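Alginate lyase AlgAT5 (Defluviitalea, PDB 5ZQI) probably cleaves alginate by beta-elimination, as a polysaccharide lyase of family 7 built on a beta-sandwich. Local coordinates at residues V102-G110 with G240-S248; L154-G164 with I174-H182. All blocks are in the same frame, centred on the assembly; numbering follows the deposited sequence.

Contact 1: residues V102-G110 with G240-S248; sequences VVFKAHCGG and GMYTQSNTS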
ATOM      1  N   VAL A 102      12.198   0.685  -3.595  1.00  7.80           N
ATOM      2  CA  VAL A 102      11.884  -0.685  -3.192  1.00  7.31           C
ATOM      3  C   VAL A 102      10.779  -1.228  -4.083  1.00  5.73           C
ATOM      4  O   VAL A 102       9.712  -0.610  -4.213  1.00  6.53           O
ATOM      5  CB  VAL A 102      11.454  -0.750  -1.717  1.00  7.52           C
ATOM      6  CG1 VAL A 102      11.102  -2.172  -1.297  1.00  7.26           C
ATOM      7  CG2 VAL A 102      12.541  -0.228  -0.804  1.00  8.37           C
ATOM      8  N   VAL A 103      11.032  -2.383  -4.671  1.00  7.73           N
ATOM      9  CA  VAL A 103      10.104  -3.101  -5.533  1.00  6.98           C
ATOM     10  C   VAL A 103       9.231  -4.014  -4.684  1.00  6.03           C
ATOM     11  O   VAL A 103       9.746  -4.801  -3.873  1.00  8.12           O
ATOM     12  CB  VAL A 103      10.877  -3.927  -6.574  1.00  6.87           C
ATOM     13  CG1 VAL A 103       9.886  -4.740  -7.446  1.00 10.35           C
ATOM     14  CG2 VAL A 103      11.758  -3.062  -7.424  1.00  8.77           C
ATOM     15  N   PHE A 104       7.908  -3.888  -4.854  1.00  7.44           N
ATOM     16  CA  PHE A 104       6.915  -4.757  -4.219  1.00  6.42           C
ATOM     17  C   PHE A 104       6.196  -5.492  -5.345  1.00  7.22           C
ATOM     18  O   PHE A 104       5.613  -4.851  -6.227  1.00  7.58           O
ATOM     19  CB  PHE A 104       5.895  -3.977  -3.392  1.00  5.26           C
ATOM     20  CG  PHE A 104       6.459  -3.209  -2.227  1.00  7.72           C
ATOM     21  CD1 PHE A 104       7.093  -1.984  -2.419  1.00  8.33           C
ATOM     22  CD2 PHE A 104       6.312  -3.680  -0.935  1.00  5.35           C
ATOM     23  CE1 PHE A 104       7.572  -1.284  -1.318  1.00  8.12           C
ATOM     24  CE2 PHE A 104       6.790  -2.983   0.139  1.00  6.94           C
ATOM     25  CZ  PHE A 104       7.418  -1.788  -0.045  1.00  7.95           C
ATOM     26  N   LYS A 105       6.176  -6.822  -5.284  1.00  6.07           N
ATOM     27  CA  LYS A 105       5.510  -7.657  -6.284  1.00  7.43           C
ATOM     28  C   LYS A 105       4.594  -8.645  -5.587  1.00  6.84           C
ATOM     29  O   LYS A 105       5.016  -9.302  -4.646  1.00  7.51           O
ATOM     30  CB  LYS A 105       6.539  -8.408  -7.154  1.00  7.01           C
ATOM     31  CG  LYS A 105       5.915  -9.456  -8.068  1.00  7.65           C
ATOM     32  CD  LYS A 105       6.952 -10.097  -8.970  1.00 12.90           C
ATOM     33  CE  LYS A 105       6.346 -11.268  -9.738  1.00 15.01           C
ATOM     34  NZ  LYS A 105       7.279 -11.929 -10.679  1.00 20.86           N
ATOM     35  N   ALA A 106       3.361  -8.796  -6.080  1.00  7.19           N
ATOM     36  CA  ALA A 106       2.478  -9.873  -5.642  1.00  8.33           C
ATOM     37  C   ALA A 106       1.810 -10.485  -6.860  1.00  7.94           C
ATOM     38  O   ALA A 106       1.099  -9.797  -7.599  1.00  8.59           O
ATOM     39  CB  ALA A 106       1.443  -9.372  -4.623  1.00  8.66           C
ATOM     40  N   HIS A 107       2.063 -11.771  -7.059  1.00  7.89           N
ATOM     41  CA  HIS A 107       1.527 -12.507  -8.198  1.00  7.97           C
ATOM     42  C   HIS A 107       0.157 -13.095  -7.898  1.00  9.52           C
ATOM     43  O   HIS A 107      -0.182 -13.375  -6.754  1.00  9.72           O
ATOM     44  CB  HIS A 107       2.494 -13.619  -8.615  1.00  9.99           C
ATOM     45  CG  HIS A 107       2.788 -14.612  -7.531  1.00  9.28           C
ATOM     46  ND1 HIS A 107       3.189 -14.240  -6.262  1.00  8.57           N
ATOM     47  CD2 HIS A 107       2.717 -15.962  -7.525  1.00 12.14           C
ATOM     48  CE1 HIS A 107       3.355 -15.328  -5.526  1.00  8.61           C
ATOM     49  NE2 HIS A 107       3.089 -16.384  -6.274  1.00 11.03           N
ATOM     50  N   CYS A 108      -0.620 -13.307  -8.965  1.00 10.64           N
ATOM     51  CA  CYS A 108      -2.021 -13.709  -8.818  1.00  9.95           C
ATOM     52  C   CYS A 108      -2.168 -15.086  -8.208  1.00 12.05           C
ATOM     53  O   CYS A 108      -3.223 -15.398  -7.638  1.00 13.42           O
ATOM     54  CB  CYS A 108      -2.725 -13.623 -10.179  1.00 10.99           C
ATOM     55  SG  CYS A 108      -2.863 -11.927 -10.821  1.00 14.49           S
ATOM     56  N   GLY A 109      -1.149 -15.921  -8.313  1.00 10.69           N
ATOM     57  CA  GLY A 109      -1.148 -17.220  -7.683  1.00 12.40           C
ATOM     58  C   GLY A 109      -0.648 -17.230  -6.263  1.00 12.82           C
ATOM     59  O   GLY A 109      -0.557 -18.301  -5.655  1.00 14.83           O
ATOM     60  N   GLY A 110      -0.377 -16.066  -5.689  1.00 11.43           N
ATOM     61  CA  GLY A 110       0.205 -16.022  -4.364  1.00 11.42           C
ATOM     62  C   GLY A 110      -0.743 -16.451  -3.257  1.00 10.96           C
ATOM     63  O   GLY A 110      -1.963 -16.483  -3.401  1.00 13.07           O
ATOM     64  N   GLY A 240       2.399  -0.550  -0.290  1.00  8.16           N
ATOM     65  CA  GLY A 240       3.059  -1.619  -1.001  1.00  6.51           C
ATOM     66  C   GLY A 240       2.227  -2.028  -2.189  1.00  7.77           C
ATOM     67  O   GLY A 240       1.681  -1.164  -2.900  1.00  8.27           O
ATOM     68  N   MET A 241       2.098  -3.340  -2.393  1.00  7.16           N
ATOM     69  CA  MET A 241       1.339  -3.881  -3.520  1.00  6.46           C
ATOM     70  C   MET A 241       0.300  -4.885  -3.056  1.00  7.60           C
ATOM     71  O   MET A 241       0.643  -5.912  -2.465  1.00 10.20           O
ATOM     72  CB  MET A 241       2.305  -4.535  -4.536  1.00  6.85           C
ATOM     73  CG  MET A 241       1.639  -5.294  -5.688  1.00  7.34           C
ATOM     74  SD  MET A 241       0.365  -4.347  -6.570  1.00  8.36           S
ATOM     75  CE  MET A 241       1.324  -2.927  -7.119  1.00  9.14           C
ATOM     76  N   TYR A 242      -0.965  -4.592  -3.341  1.00  7.08           N
ATOM     77  CA  TYR A 242      -2.118  -5.449  -3.015  1.00  7.11           C
ATOM     78  C   TYR A 242      -2.817  -5.735  -4.333  1.00  7.62           C
ATOM     79  O   TYR A 242      -3.542  -4.883  -4.866  1.00  8.85           O
ATOM     80  CB  TYR A 242      -3.008  -4.755  -1.996  1.00  6.84           C
ATOM     81  CG  TYR A 242      -4.169  -5.536  -1.441  1.00  7.75           C
ATOM     82  CD1 TYR A 242      -4.206  -6.929  -1.480  1.00  7.84           C
ATOM     83  CD2 TYR A 242      -5.229  -4.870  -0.857  1.00  9.64           C
ATOM     84  CE1 TYR A 242      -5.271  -7.636  -0.932  1.00  9.49           C
ATOM     85  CE2 TYR A 242      -6.279  -5.561  -0.330  1.00  9.41           C
ATOM     86  CZ  TYR A 242      -6.289  -6.928  -0.363  1.00  8.27           C
ATOM     87  OH  TYR A 242      -7.379  -7.627   0.174  1.00 13.85           O
ATOM     88  N   THR A 243      -2.520  -6.900  -4.908  1.00  7.62           N
ATOM     89  CA  THR A 243      -2.976  -7.233  -6.259  1.00  8.65           C
ATOM     90  C   THR A 243      -4.419  -7.709  -6.241  1.00  7.74           C
ATOM     91  O   THR A 243      -4.717  -8.749  -5.653  1.00  9.45           O
ATOM     92  CB  THR A 243      -2.067  -8.296  -6.856  1.00  7.37           C
ATOM     93  OG1 THR A 243      -0.721  -7.771  -6.868  1.00  8.87           O
ATOM     94  CG2 THR A 243      -2.474  -8.625  -8.285  1.00 11.83           C
ATOM     95  N   GLN A 244      -5.321  -6.989  -6.919  1.00  8.75           N
ATOM     96  CA  GLN A 244      -6.751  -7.328  -6.856  1.00  8.11           C
ATOM     97  C   GLN A 244      -7.134  -8.308  -7.961  1.00  9.82           C
ATOM     98  O   GLN A 244      -8.080  -8.100  -8.712  1.00 11.57           O
ATOM     99  CB  GLN A 244      -7.626  -6.084  -6.923  1.00  9.73           C
ATOM    100  CG  GLN A 244      -7.213  -4.980  -5.991  1.00  9.77           C
ATOM    101  CD  GLN A 244      -7.466  -5.312  -4.560  1.00 10.63           C
ATOM    102  OE1 GLN A 244      -8.618  -5.361  -4.140  1.00 13.52           O
ATOM    103  NE2 GLN A 244      -6.404  -5.524  -3.795  1.00 11.50           N
ATOM    104  N   SER A 245      -6.394  -9.398  -8.060  1.00  8.59           N
ATOM    105  CA  SER A 245      -6.764 -10.482  -8.954  1.00  9.65           C
ATOM    106  C   SER A 245      -6.235 -11.789  -8.399  1.00 12.45           C
ATOM    107  O   SER A 245      -5.440 -11.814  -7.461  1.00 11.94           O
ATOM    108  CB  SER A 245      -6.262 -10.226 -10.374  1.00  9.17           C
ATOM    109  OG  SER A 245      -6.887 -11.179 -11.210  1.00 12.48           O
ATOM    110  N   ASN A 246      -6.719 -12.879  -8.973  1.00 11.55           N
ATOM    111  CA  ASN A 246      -6.319 -14.241  -8.632  1.00 10.73           C
ATOM    112  C   ASN A 246      -6.748 -15.131  -9.794  1.00 11.65           C
ATOM    113  O   ASN A 246      -7.285 -14.654 -10.801  1.00 11.70           O
ATOM    114  CB  ASN A 246      -6.918 -14.629  -7.277  1.00 11.57           C
ATOM    115  CG  ASN A 246      -8.445 -14.584  -7.272  1.00 11.82           C
ATOM    116  OD1 ASN A 246      -9.074 -15.012  -8.221  1.00 12.76           O
ATOM    117  ND2 ASN A 246      -9.027 -14.039  -6.213  1.00 13.09           N
ATOM    118  N   THR A 247      -6.467 -16.428  -9.690  1.00 12.46           N
ATOM    119  CA  THR A 247      -6.738 -17.295 -10.833  1.00 14.25           C
ATOM    120  C   THR A 247      -8.235 -17.461 -11.110  1.00 14.08           C
ATOM    121  O   THR A 247      -8.597 -17.765 -12.250  1.00 14.97           O
ATOM    122  CB  THR A 247      -6.104 -18.684 -10.675  1.00 15.82           C
ATOM    123  OG1 THR A 247      -6.656 -19.349  -9.529  1.00 23.88           O
ATOM    124  CG2 THR A 247      -4.594 -18.578 -10.559  1.00 19.43           C
ATOM    125  N   SER A 248      -9.110 -17.254 -10.106  1.00 14.19           N
ATOM    126  CA  SER A 248     -10.551 -17.346 -10.328  1.00 15.08           C
ATOM    127  C   SER A 248     -11.062 -16.240 -11.243  1.00 14.77           C
ATOM    128  O   SER A 248     -12.143 -16.390 -11.838  1.00 15.75           O
ATOM    129  CB  SER A 248     -11.331 -17.306  -9.008  1.00 15.52           C
ATOM    130  OG  SER A 248     -11.498 -15.983  -8.513  1.00 15.63           O
TER
HETATM  131  O   HOH W   1      -5.350 -17.742  -7.283  1.00 20.18           O
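F104 meets G240 with the flat of its ring: G240 CA sits over one face, 4.0 Å from the centroid of the F104 ring and displaced toward the rim, a CH-pi contact. The ring reaches this position because F104 CG is anti to the carbonyl carbon and beside the backbone N (chi1 -62°), while F104 CB touches M241 CB at 3.8 Å. M241 starts toward the same strand, its CG anti to the backbone N and 3.9 Å from A106 N, but bends at its next two torsions and carries its tail away to V161 and V163.

The contact illustrates how the two layers of the PL7 beta-sandwich face each other. Strand 102-107 belongs to one sheet and 241-243 to the other; they run 18° apart with similar direction, are not paired as strands, and are joined mostly through side chains. G240 to Q244 also form part of the YxKAGxYxQ signature of the family. The direct hydrogen bond between the two segments comes from T243 OG1, which donates to A106 O at 2.8 Å, tilted from the carbonyl plane, with a C=O...donor angle of 128°. A valine in place of T243 has no hydroxyl to offer, and would probably leave the A106 carbonyl without its hydrogen-bond donor from the facing sheet.

The other branch of T243, CG2, turns toward C108, whose SG lies 3.8 Å from S245 CB; the hydroxyl of S245 is engaged by D251. S245 O is buried here without a partner. Where the type I turn H107-G110 begins to fold back, C108 O receives N246 CA at 3.5 Å in a CA-H...O contact. A water donates to C108 O and accepts from T247 N at 3.0 Å, bridging the two segments.

Contact 2: residues L154-G164 with I174-H182; sequences LPEVKDHVVVG and IMIRLEGNH. With SO4 (sulfate ion), chain B.
The imidazole of H160 is sandwiched between E179 and K158: E179 CG lies over the centre of one face, 3.6 Å from the H160 ring centroid, with the carboxylate stacked only 13° off the ring plane, and K158 CG covers the opposite face toward the rim. The guanidinium of R177 is met at its edge. R177 NH2 donates to H160 ND1 at 3.2 Å, in the guanidinium plane but tilted from that of the ring, the planes standing 72° apart. K158 NZ also donates to H160 ND1, at 3.0 Å and well out of the ring plane. The same two cationic groups hold a sulfate, R177 NH2 to SO4 O4 at 2.7 Å and K158 NZ to SO4 O4 at 2.8 Å, with Y118 adding its hydroxyl. The ion probably came from the crystallisation liquor, yet an anion here is consistent with an enzyme for an acidic polysaccharide. R177, extended from CG to NE, is fixed further by a salt bridge from NE to E179 OE2 (2.8 Å) and by E186 at NH1.

All this rides on an antiparallel beta hairpin. V161 and L178 form a hydrogen-bonded pair, flanked by the non-hydrogen-bonded pairs H160-E179 and V162-R177. Beyond V162 the register slips by one residue: I176 O accepts from V163 N, but I176 N donates to G164 O.

Beside R177, V162 CG2 packs on M175 CE at 3.7 Å. V161 and L178 occupy the other face, alongside each other and against I151 of the facing sheet, and L154 crosses L178 at about a right angle (CD2-CD2 4.0 Å).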
ATOM      1  N   LEU A 154       0.742  -4.686 -14.079  1.00 10.47           N
ATOM      2  CA  LEU A 154      -0.634  -5.023 -13.749  1.00 10.71           C
ATOM      3  C   LEU A 154      -0.949  -6.423 -14.224  1.00 10.07           C
ATOM      4  O   LEU A 154      -0.396  -6.888 -15.224  1.00 11.67           O
ATOM      5  CB  LEU A 154      -1.639  -4.058 -14.409  1.00 11.76           C
ATOM      6  CG  LEU A 154      -1.559  -2.589 -13.978  1.00  9.85           C
ATOM      7  CD1 LEU A 154      -2.515  -1.781 -14.849  1.00 12.25           C
ATOM      8  CD2 LEU A 154      -1.860  -2.430 -12.521  1.00 11.82           C
ATOM      9  N   PRO A 155      -1.863  -7.140 -13.562  1.00 10.02           N
ATOM     10  CA  PRO A 155      -2.359  -8.395 -14.141  1.00 10.79           C
ATOM     11  C   PRO A 155      -2.983  -8.141 -15.510  1.00 12.77           C
ATOM     12  O   PRO A 155      -3.465  -7.042 -15.802  1.00 12.25           O
ATOM     13  CB  PRO A 155      -3.394  -8.877 -13.118  1.00 10.65           C
ATOM     14  CG  PRO A 155      -2.957  -8.245 -11.806  1.00 11.32           C
ATOM     15  CD  PRO A 155      -2.449  -6.865 -12.236  1.00 10.42           C
ATOM     16  N   GLU A 156      -2.954  -9.167 -16.357  1.00 12.80           N
ATOM     17  CA  GLU A 156      -3.454  -9.002 -17.721  1.00 13.86           C
ATOM     18  C   GLU A 156      -4.981  -8.978 -17.785  1.00 16.66           C
ATOM     19  O   GLU A 156      -5.558  -8.211 -18.565  1.00 18.47           O
ATOM     20  CB  GLU A 156      -2.902 -10.089 -18.639  1.00 19.30           C
ATOM     21  CG  GLU A 156      -2.789 -11.488 -18.069  1.00 44.85           C
ATOM     22  CD  GLU A 156      -1.756 -12.286 -18.860  1.00 54.00           C
ATOM     23  OE1 GLU A 156      -0.875 -12.940 -18.240  1.00 36.44           O
ATOM     24  OE2 GLU A 156      -1.778 -12.231 -20.116  1.00 47.50           O
ATOM     25  N   VAL A 157      -5.663  -9.793 -16.988  1.00 13.88           N
ATOM     26  CA  VAL A 157      -7.115  -9.918 -17.145  1.00 14.83           C
ATOM     27  C   VAL A 157      -7.835  -8.902 -16.265  1.00 14.82           C
ATOM     28  O   VAL A 157      -8.547  -8.026 -16.779  1.00 18.28           O
ATOM     29  CB  VAL A 157      -7.584 -11.358 -16.854  1.00 15.25           C
ATOM     30  CG1 VAL A 157      -9.098 -11.493 -17.055  1.00 17.70           C
ATOM     31  CG2 VAL A 157      -6.847 -12.324 -17.752  1.00 17.11           C
ATOM     32  N   LYS A 158      -7.679  -9.009 -14.945  1.00 13.20           N
ATOM     33  CA  LYS A 158      -8.238  -8.033 -13.996  1.00 12.61           C
ATOM     34  C   LYS A 158      -7.077  -7.117 -13.610  1.00 11.59           C
ATOM     35  O   LYS A 158      -6.330  -7.372 -12.650  1.00 10.90           O
ATOM     36  CB  LYS A 158      -8.869  -8.742 -12.809  1.00 13.87           C
ATOM     37  CG  LYS A 158      -9.711  -7.845 -11.914  1.00 12.26           C
ATOM     38  CD  LYS A 158     -10.507  -8.694 -10.933  1.00 12.57           C
ATOM     39  CE  LYS A 158     -11.368  -7.871  -9.994  1.00 12.41           C
ATOM     40  NZ  LYS A 158     -10.603  -6.906  -9.177  1.00 14.67           N
ATOM     41  N   ASP A 159      -6.920  -6.036 -14.373  1.00 14.74           N
ATOM     42  CA  ASP A 159      -5.728  -5.191 -14.299  1.00 11.62           C
ATOM     43  C   ASP A 159      -5.857  -4.143 -13.197  1.00 11.48           C
ATOM     44  O   ASP A 159      -5.836  -2.918 -13.430  1.00 11.15           O
ATOM     45  CB  ASP A 159      -5.460  -4.564 -15.665  1.00 12.89           C
ATOM     46  CG  ASP A 159      -6.625  -3.755 -16.209  1.00 15.48           C
ATOM     47  OD1 ASP A 159      -7.785  -3.988 -15.851  1.00 18.00           O
ATOM     48  OD2 ASP A 159      -6.350  -2.885 -17.056  1.00 18.36           O
ATOM     49  N   HIS A 160      -5.984  -4.669 -11.972  1.00  9.87           N
ATOM     50  CA  HIS A 160      -6.349  -3.893 -10.796  1.00  9.21           C
ATOM     51  C   HIS A 160      -5.348  -4.089  -9.668  1.00 10.34           C
ATOM     52  O   HIS A 160      -5.080  -5.226  -9.270  1.00  9.99           O
ATOM     53  CB  HIS A 160      -7.728  -4.301 -10.244  1.00 10.42           C
ATOM     54  CG  HIS A 160      -8.885  -4.109 -11.174  1.00 10.56           C
ATOM     55  ND1 HIS A 160     -10.176  -4.356 -10.762  1.00 12.24           N
ATOM     56  CD2 HIS A 160      -8.972  -3.699 -12.462  1.00 11.21           C
ATOM     57  CE1 HIS A 160     -11.008  -4.103 -11.761  1.00 12.07           C
ATOM     58  NE2 HIS A 160     -10.305  -3.683 -12.799  1.00 13.60           N
ATOM     59  N   VAL A 161      -4.846  -2.983  -9.109  1.00  7.86           N
ATOM     60  CA  VAL A 161      -3.966  -3.052  -7.943  1.00  7.19           C
ATOM     61  C   VAL A 161      -4.306  -1.945  -6.955  1.00  6.83           C
ATOM     62  O   VAL A 161      -4.882  -0.913  -7.306  1.00  8.09           O
ATOM     63  CB  VAL A 161      -2.460  -2.964  -8.311  1.00  7.00           C
ATOM     64  CG1 VAL A 161      -2.050  -4.116  -9.229  1.00  8.80           C
ATOM     65  CG2 VAL A 161      -2.140  -1.582  -8.897  1.00  8.59           C
ATOM     66  N   VAL A 162      -3.897  -2.174  -5.697  1.00  6.78           N
ATOM     67  CA  VAL A 162      -4.043  -1.207  -4.605  1.00  6.31           C
ATOM     68  C   VAL A 162      -2.655  -0.907  -4.064  1.00  5.75           C
ATOM     69  O   VAL A 162      -1.888  -1.831  -3.767  1.00  6.59           O
ATOM     70  CB  VAL A 162      -4.978  -1.745  -3.504  1.00  6.08           C
ATOM     71  CG1 VAL A 162      -4.859  -0.932  -2.207  1.00  7.87           C
ATOM     72  CG2 VAL A 162      -6.450  -1.744  -3.975  1.00  8.70           C
ATOM     73  N   VAL A 163      -2.363   0.376  -3.880  1.00  6.04           N
ATOM     74  CA  VAL A 163      -1.041   0.887  -3.544  1.00  6.89           C
ATOM     75  C   VAL A 163      -1.150   1.989  -2.494  1.00 10.99           C
ATOM     76  O   VAL A 163      -0.771   3.147  -2.704  1.00 11.68           O
ATOM     77  CB  VAL A 163      -0.350   1.384  -4.820  1.00  6.47           C
ATOM     78  CG1 VAL A 163      -0.086   0.189  -5.767  1.00  9.19           C
ATOM     79  CG2 VAL A 163      -1.115   2.486  -5.514  1.00 11.37           C
ATOM     80  N   GLY A 164      -1.711   1.639  -1.365  1.00  7.46           N
ATOM     81  CA  GLY A 164      -1.879   2.554  -0.256  1.00  6.53           C
ATOM     82  C   GLY A 164      -3.262   2.407   0.331  1.00  6.52           C
ATOM     83  O   GLY A 164      -4.270   2.377  -0.395  1.00  6.78           O
ATOM     84  N   ILE A 174     -10.121   3.605   3.191  1.00  8.19           N
ATOM     85  CA  ILE A 174      -9.919   4.005   1.802  1.00  8.98           C
ATOM     86  C   ILE A 174      -8.746   3.225   1.219  1.00  7.31           C
ATOM     87  O   ILE A 174      -7.857   2.759   1.933  1.00  7.12           O
ATOM     88  CB  ILE A 174      -9.683   5.525   1.614  1.00 10.97           C
ATOM     89  CG1 ILE A 174      -8.410   5.978   2.309  1.00 10.72           C
ATOM     90  CG2 ILE A 174     -10.888   6.336   2.043  1.00 13.22           C
ATOM     91  CD1 ILE A 174      -7.838   7.285   1.720  1.00 14.79           C
ATOM     92  N   MET A 175      -8.751   3.100  -0.114  1.00  7.88           N
ATOM     93  CA  MET A 175      -7.659   2.496  -0.849  1.00  8.27           C
ATOM     94  C   MET A 175      -7.310   3.337  -2.075  1.00  8.89           C
ATOM     95  O   MET A 175      -8.195   3.894  -2.740  1.00  9.43           O
ATOM     96  CB  MET A 175      -7.974   1.057  -1.308  1.00  9.34           C
ATOM     97  CG  MET A 175      -8.383   0.123  -0.170  1.00  9.97           C
ATOM     98  SD  MET A 175      -8.335  -1.624  -0.562  1.00 13.03           S
ATOM     99  CE  MET A 175      -9.542  -1.640  -1.874  1.00 13.39           C
ATOM    100  N   ILE A 176      -6.014   3.428  -2.356  1.00  6.43           N
ATOM    101  CA  ILE A 176      -5.500   4.030  -3.579  1.00  6.43           C
ATOM    102  C   ILE A 176      -5.436   2.929  -4.628  1.00  7.05           C
ATOM    103  O   ILE A 176      -4.638   2.003  -4.510  1.00  7.12           O
ATOM    104  CB  ILE A 176      -4.133   4.678  -3.342  1.00  7.47           C
ATOM    105  CG1 ILE A 176      -4.168   5.601  -2.113  1.00  7.93           C
ATOM    106  CG2 ILE A 176      -3.674   5.447  -4.607  1.00  9.04           C
ATOM    107  CD1 ILE A 176      -5.191   6.735  -2.153  1.00 11.73           C
ATOM    108  N   ARG A 177      -6.243   3.052  -5.676  1.00  7.14           N
ATOM    109  CA  ARG A 177      -6.524   1.947  -6.582  1.00  7.48           C
ATOM    110  C   ARG A 177      -6.243   2.367  -8.018  1.00  7.96           C
ATOM    111  O   ARG A 177      -6.658   3.446  -8.455  1.00  9.21           O
ATOM    112  CB  ARG A 177      -7.973   1.518  -6.428  1.00  9.29           C
ATOM    113  CG  ARG A 177      -8.343   0.237  -7.151  1.00  9.11           C
ATOM    114  CD  ARG A 177      -9.727  -0.265  -6.657  1.00 11.93           C
ATOM    115  NE  ARG A 177     -10.110  -1.459  -7.407  1.00 11.75           N
ATOM    116  CZ  ARG A 177     -10.409  -2.640  -6.885  1.00 10.89           C
ATOM    117  NH1 ARG A 177     -10.496  -2.791  -5.582  1.00 12.94           N
ATOM    118  NH2 ARG A 177     -10.685  -3.641  -7.690  1.00 11.79           N
ATOM    119  N   LEU A 178      -5.578   1.490  -8.760  1.00  8.66           N
ATOM    120  CA  LEU A 178      -5.367   1.655 -10.197  1.00  8.50           C
ATOM    121  C   LEU A 178      -6.091   0.530 -10.920  1.00  9.00           C
ATOM    122  O   LEU A 178      -5.870  -0.644 -10.617  1.00  9.32           O
ATOM    123  CB  LEU A 178      -3.890   1.648 -10.552  1.00  9.29           C
ATOM    124  CG  LEU A 178      -3.629   1.912 -12.037  1.00  8.98           C
ATOM    125  CD1 LEU A 178      -3.914   3.328 -12.480  1.00  9.80           C
ATOM    126  CD2 LEU A 178      -2.168   1.523 -12.360  1.00 10.98           C
ATOM    127  N   GLU A 179      -6.941   0.890 -11.877  1.00  9.86           N
ATOM    128  CA  GLU A 179      -7.618  -0.052 -12.767  1.00 10.58           C
ATOM    129  C   GLU A 179      -7.228   0.416 -14.169  1.00 11.28           C
ATOM    130  O   GLU A 179      -7.742   1.427 -14.648  1.00 12.82           O
ATOM    131  CB  GLU A 179      -9.129  -0.049 -12.558  1.00 11.53           C
ATOM    132  CG  GLU A 179      -9.519  -0.436 -11.151  1.00 10.80           C
ATOM    133  CD  GLU A 179     -10.987  -0.540 -10.918  1.00 11.38           C
ATOM    134  OE1 GLU A 179     -11.801  -0.031 -11.725  1.00 14.50           O
ATOM    135  OE2 GLU A 179     -11.359  -1.117  -9.873  1.00 12.86           O
ATOM    136  N   GLY A 180      -6.321  -0.283 -14.813  1.00 14.55           N
ATOM    137  CA  GLY A 180      -5.837   0.158 -16.119  1.00 16.63           C
ATOM    138  C   GLY A 180      -5.138   1.506 -16.028  1.00 16.64           C
ATOM    139  O   GLY A 180      -4.155   1.662 -15.288  1.00 17.53           O
ATOM    140  N   ASN A 181      -5.637   2.508 -16.767  1.00 17.79           N
ATOM    141  CA  ASN A 181      -5.112   3.866 -16.705  1.00 18.15           C
ATOM    142  C   ASN A 181      -5.872   4.777 -15.740  1.00 16.34           C
ATOM    143  O   ASN A 181      -5.602   5.983 -15.705  1.00 16.83           O
ATOM    144  CB  ASN A 181      -5.118   4.492 -18.118  1.00 21.17           C
ATOM    145  CG  ASN A 181      -4.328   3.690 -19.120  1.00 23.60           C
ATOM    146  OD1 ASN A 181      -4.884   3.132 -20.073  1.00 38.52           O
ATOM    147  ND2 ASN A 181      -3.012   3.650 -18.941  1.00 30.06           N
ATOM    148  N   HIS A 182      -6.763   4.215 -14.924  1.00 14.62           N
ATOM    149  CA  HIS A 182      -7.654   4.955 -14.031  1.00 13.45           C
ATOM    150  C   HIS A 182      -7.202   4.800 -12.577  1.00 11.50           C
ATOM    151  O   HIS A 182      -7.387   3.746 -11.950  1.00 10.63           O
ATOM    152  CB  HIS A 182      -9.089   4.456 -14.223  1.00 13.64           C
ATOM    153  CG  HIS A 182     -10.097   5.189 -13.403  1.00 14.33           C
ATOM    154  ND1 HIS A 182     -11.349   4.674 -13.135  1.00 17.33           N
ATOM    155  CD2 HIS A 182     -10.063   6.421 -12.849  1.00 16.13           C
ATOM    156  CE1 HIS A 182     -12.037   5.566 -12.443  1.00 16.73           C
ATOM    157  NE2 HIS A 182     -11.276   6.624 -12.244  1.00 15.45           N
TER
HETATM  158  S   SO4 B 301     -13.153  -6.379  -6.400  1.00 31.57           S
HETATM  159  O1  SO4 B 301     -14.051  -6.449  -7.552  1.00 42.31           O
HETATM  160  O2  SO4 B 301     -13.633  -5.379  -5.447  1.00 38.68           O
HETATM  161  O3  SO4 B 301     -13.077  -7.687  -5.754  1.00 28.25           O
HETATM  162  O4  SO4 B 301     -11.816  -5.974  -6.830  1.00 24.16           O

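Overall arrangement
From the N terminus, the chain first lays down 102-110 beside strand 93-95 in one sheet of the sandwich. After passing through 120-127 in the other sheet and 142-153 in the first, it returns to the second, where contact 2 closes a loop of nine residues between 154-164 and 174-182. Only much later does 240-248 arrive and complete contact 1, whose long loop encloses contact 2; the two nest and do not cross. Strand 241-243 lies beside strand 160-167, so the contacts share a sheet: Y242 O probably takes a hydrogen bond from V162 N, and Q244 O one from K158 NZ. Contact 2 thus builds within one layer, while contact 1 joins that layer to its opposite.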